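Local coordinates for protein myosin-I heavy chain (Dictyostelium discoideum, PDB 5EJQ) that works as an actin-based motor with ATPase activity in the early steps of phagocytosis and adhesion, this chain being a MyTH4-FERM unit of its tail, at residues Glu419-Pro424 against Ser476-Phe481. The protein carries 3 engineered substitutions. Residues are numbered along the deposited sequence; the frame is centred on the assembly and turned at random.
Sequences ESLPYP and STLQAF
L421 reaches across from the 419-424 loop with its two methyls divided between partners, CD1 meeting T477 and L478 and CD2 meeting S476. CD1 of L421 lies 3.6 Å from the carbonyl O of T477. The same CD1 of L421 is 3.8 Å from CA of L478, and it meets CD1 of L478 at 3.8 Å as well. CD2 of L421 comes 4.0 Å from OG of S476, a plain van der Waals approach. The extended second torsion of L421 (chi2 176°) carries CD1 outward, anti to CA, and turns CD2 toward S476. On L478, CB and CD1 are the atoms that meet CD1 of L421; its torsions (chi1 161°, chi2 79°) bring the CD1 branch round to face the loop. CD1 of L478 also lies 4.3 Å from CD2 of Y423, oblique to the ring. CD of P422 sits 4.1 Å above one face of the Y423 ring, displaced toward its edge. The phenol OH of Y423 is hydrogen-bonded to E448, and OG of S476 to N474. L472 touches both L421 and Y423, and F427 of strand 426-432 packs on L478. The antiparallel strands from 410-415 to 477-480, followed by helix 485-506, fit the PH-like F3 lobe of a FERM domain; here the 410-415/426-432 hairpin loop packs near the surface on strand 477-480, which pairs with strand 468-471. No hydrogen bond crosses between the segments and they bury just 164 Å² together, which implies an association carried by methyl packing, with the polar ends of Y423 and S476 satisfied elsewhere.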
ATOM      1  N   GLU A 419     -35.038  10.512  -1.619  1.00 34.90           N
ATOM      2  CA  GLU A 419     -36.212  11.035  -0.926  1.00 35.43           C
ATOM      3  C   GLU A 419     -37.358  10.014  -0.924  1.00 37.64           C
ATOM      4  O   GLU A 419     -38.406  10.301  -0.353  1.00 37.38           O
ATOM      5  CB  GLU A 419     -36.665  12.355  -1.566  1.00 37.33           C
ATOM      6  CG  GLU A 419     -35.674  13.493  -1.389  1.00 52.62           C
ATOM      7  CD  GLU A 419     -36.048  14.726  -2.184  1.00 73.50           C
ATOM      8  OE1 GLU A 419     -35.801  14.737  -3.413  1.00 73.11           O
ATOM      9  OE2 GLU A 419     -36.625  15.665  -1.586  1.00 57.92           O
ATOM     10  N   SER A 420     -37.156   8.825  -1.556  1.00 32.74           N
ATOM     11  CA  SER A 420     -38.162   7.766  -1.621  1.00 32.00           C
ATOM     12  C   SER A 420     -37.716   6.396  -1.085  1.00 33.96           C
ATOM     13  O   SER A 420     -38.553   5.690  -0.541  1.00 32.89           O
ATOM     14  CB  SER A 420     -38.707   7.614  -3.035  1.00 35.35           C
ATOM     15  OG  SER A 420     -37.675   7.243  -3.929  1.00 42.22           O
ATOM     16  N   LEU A 421     -36.430   6.014  -1.225  1.00 29.19           N
ATOM     17  CA  LEU A 421     -35.953   4.706  -0.774  1.00 28.59           C
ATOM     18  C   LEU A 421     -36.171   4.461   0.747  1.00 31.28           C
ATOM     19  O   LEU A 421     -35.968   5.374   1.554  1.00 30.26           O
ATOM     20  CB  LEU A 421     -34.492   4.435  -1.207  1.00 28.40           C
ATOM     21  CG  LEU A 421     -34.278   4.139  -2.713  1.00 32.79           C
ATOM     22  CD1 LEU A 421     -32.819   3.983  -3.034  1.00 32.74           C
ATOM     23  CD2 LEU A 421     -35.050   2.893  -3.183  1.00 33.38           C
ATOM     24  N   PRO A 422     -36.626   3.236   1.136  1.00 27.39           N
ATOM     25  CA  PRO A 422     -36.948   2.966   2.562  1.00 27.92           C
ATOM     26  C   PRO A 422     -35.770   2.635   3.496  1.00 32.90           C
ATOM     27  O   PRO A 422     -35.878   1.713   4.329  1.00 33.44           O
ATOM     28  CB  PRO A 422     -37.929   1.787   2.469  1.00 29.09           C
ATOM     29  CG  PRO A 422     -37.490   1.051   1.266  1.00 32.14           C
ATOM     30  CD  PRO A 422     -36.957   2.072   0.288  1.00 27.77           C
ATOM     31  N   TYR A 423     -34.648   3.371   3.363  1.00 26.41           N
ATOM     32  CA  TYR A 423     -33.462   3.150   4.181  1.00 25.29           C
ATOM     33  C   TYR A 423     -33.084   4.413   4.935  1.00 28.03           C
ATOM     34  O   TYR A 423     -33.285   5.511   4.409  1.00 27.49           O
ATOM     35  CB  TYR A 423     -32.257   2.662   3.323  1.00 26.23           C
ATOM     36  CG  TYR A 423     -32.640   1.585   2.338  1.00 26.07           C
ATOM     37  CD1 TYR A 423     -33.153   0.367   2.773  1.00 27.41           C
ATOM     38  CD2 TYR A 423     -32.587   1.819   0.969  1.00 26.96           C
ATOM     39  CE1 TYR A 423     -33.610  -0.589   1.871  1.00 28.22           C
ATOM     40  CE2 TYR A 423     -33.007   0.854   0.055  1.00 28.37           C
ATOM     41  CZ  TYR A 423     -33.544  -0.338   0.514  1.00 32.07           C
ATOM     42  OH  TYR A 423     -33.956  -1.292  -0.377  1.00 34.10           O
ATOM     43  N   PRO A 424     -32.476   4.301   6.139  1.00 24.09           N
ATOM     44  CA  PRO A 424     -31.999   5.515   6.817  1.00 24.80           C
ATOM     45  C   PRO A 424     -30.929   6.163   5.934  1.00 28.67           C
ATOM     46  O   PRO A 424     -30.260   5.457   5.161  1.00 27.07           O
ATOM     47  CB  PRO A 424     -31.424   4.983   8.136  1.00 26.50           C
ATOM     48  CG  PRO A 424     -31.044   3.563   7.839  1.00 30.44           C
ATOM     49  CD  PRO A 424     -32.104   3.087   6.889  1.00 25.71           C
ATOM     50  N   SER A 476     -34.841  -1.127  -8.723  1.00 37.27           N
ATOM     51  CA  SER A 476     -34.498   0.288  -8.593  1.00 36.14           C
ATOM     52  C   SER A 476     -33.008   0.441  -8.195  1.00 36.17           C
ATOM     53  O   SER A 476     -32.327  -0.552  -7.928  1.00 33.35           O
ATOM     54  CB  SER A 476     -35.431   0.986  -7.613  1.00 41.16           C
ATOM     55  OG  SER A 476     -35.302   0.436  -6.315  1.00 54.69           O
ATOM     56  N   THR A 477     -32.494   1.666  -8.213  1.00 31.84           N
ATOM     57  CA  THR A 477     -31.084   1.900  -7.919  1.00 31.22           C
ATOM     58  C   THR A 477     -30.902   2.651  -6.629  1.00 33.14           C
ATOM     59  O   THR A 477     -31.552   3.668  -6.426  1.00 34.67           O
ATOM     60  CB  THR A 477     -30.399   2.641  -9.113  1.00 43.02           C
ATOM     61  OG1 THR A 477     -30.421   1.806 -10.266  1.00 47.87           O
ATOM     62  CG2 THR A 477     -28.950   3.034  -8.834  1.00 42.50           C
ATOM     63  N   LEU A 478     -29.984   2.171  -5.775  1.00 27.16           N
ATOM     64  CA  LEU A 478     -29.563   2.893  -4.590  1.00 26.54           C
ATOM     65  C   LEU A 478     -28.161   3.492  -4.908  1.00 30.84           C
ATOM     66  O   LEU A 478     -27.226   2.750  -5.220  1.00 30.92           O
ATOM     67  CB  LEU A 478     -29.539   1.997  -3.325  1.00 25.83           C
ATOM     68  CG  LEU A 478     -28.707   2.517  -2.137  1.00 29.54           C
ATOM     69  CD1 LEU A 478     -29.456   3.585  -1.356  1.00 29.37           C
ATOM     70  CD2 LEU A 478     -28.304   1.381  -1.197  1.00 31.78           C
ATOM     71  N   GLN A 479     -28.031   4.821  -4.857  1.00 26.29           N
ATOM     72  CA  GLN A 479     -26.741   5.467  -5.104  1.00 25.96           C
ATOM     73  C   GLN A 479     -26.093   5.663  -3.754  1.00 27.52           C
ATOM     74  O   GLN A 479     -26.500   6.546  -2.997  1.00 24.57           O
ATOM     75  CB  GLN A 479     -26.891   6.796  -5.881  1.00 27.66           C
ATOM     76  CG  GLN A 479     -25.562   7.528  -6.124  1.00 42.74           C
ATOM     77  CD  GLN A 479     -25.619   8.493  -7.288  1.00 68.39           C
ATOM     78  OE1 GLN A 479     -24.985   8.283  -8.331  1.00 65.05           O
ATOM     79  NE2 GLN A 479     -26.369   9.583  -7.137  1.00 57.31           N
ATOM     80  N   ALA A 480     -25.147   4.763  -3.416  1.00 24.79           N
ATOM     81  CA  ALA A 480     -24.469   4.769  -2.131  1.00 25.19           C
ATOM     82  C   ALA A 480     -23.202   5.615  -2.157  1.00 31.13           C
ATOM     83  O   ALA A 480     -22.305   5.370  -2.950  1.00 31.71           O
ATOM     84  CB  ALA A 480     -24.160   3.345  -1.696  1.00 25.98           C
ATOM     85  N   PHE A 481     -23.135   6.613  -1.280  1.00 28.40           N
ATOM     86  CA  PHE A 481     -21.986   7.497  -1.163  1.00 27.72           C
ATOM     87  C   PHE A 481     -21.157   7.021  -0.007  1.00 28.44           C
ATOM     88  O   PHE A 481     -21.696   6.678   1.045  1.00 27.83           O
ATOM     89  CB  PHE A 481     -22.427   8.959  -0.949  1.00 30.31           C
ATOM     90  CG  PHE A 481     -23.127   9.557  -2.148  1.00 33.04           C
ATOM     91  CD1 PHE A 481     -22.404  10.204  -3.146  1.00 37.89           C
ATOM     92  CD2 PHE A 481     -24.511   9.483  -2.276  1.00 34.79           C
ATOM     93  CE1 PHE A 481     -23.053  10.746  -4.265  1.00 38.82           C
ATOM     94  CE2 PHE A 481     -25.156  10.022  -3.390  1.00 37.91           C
ATOM     95  CZ  PHE A 481     -24.426  10.639  -4.382  1.00 36.71           C
TER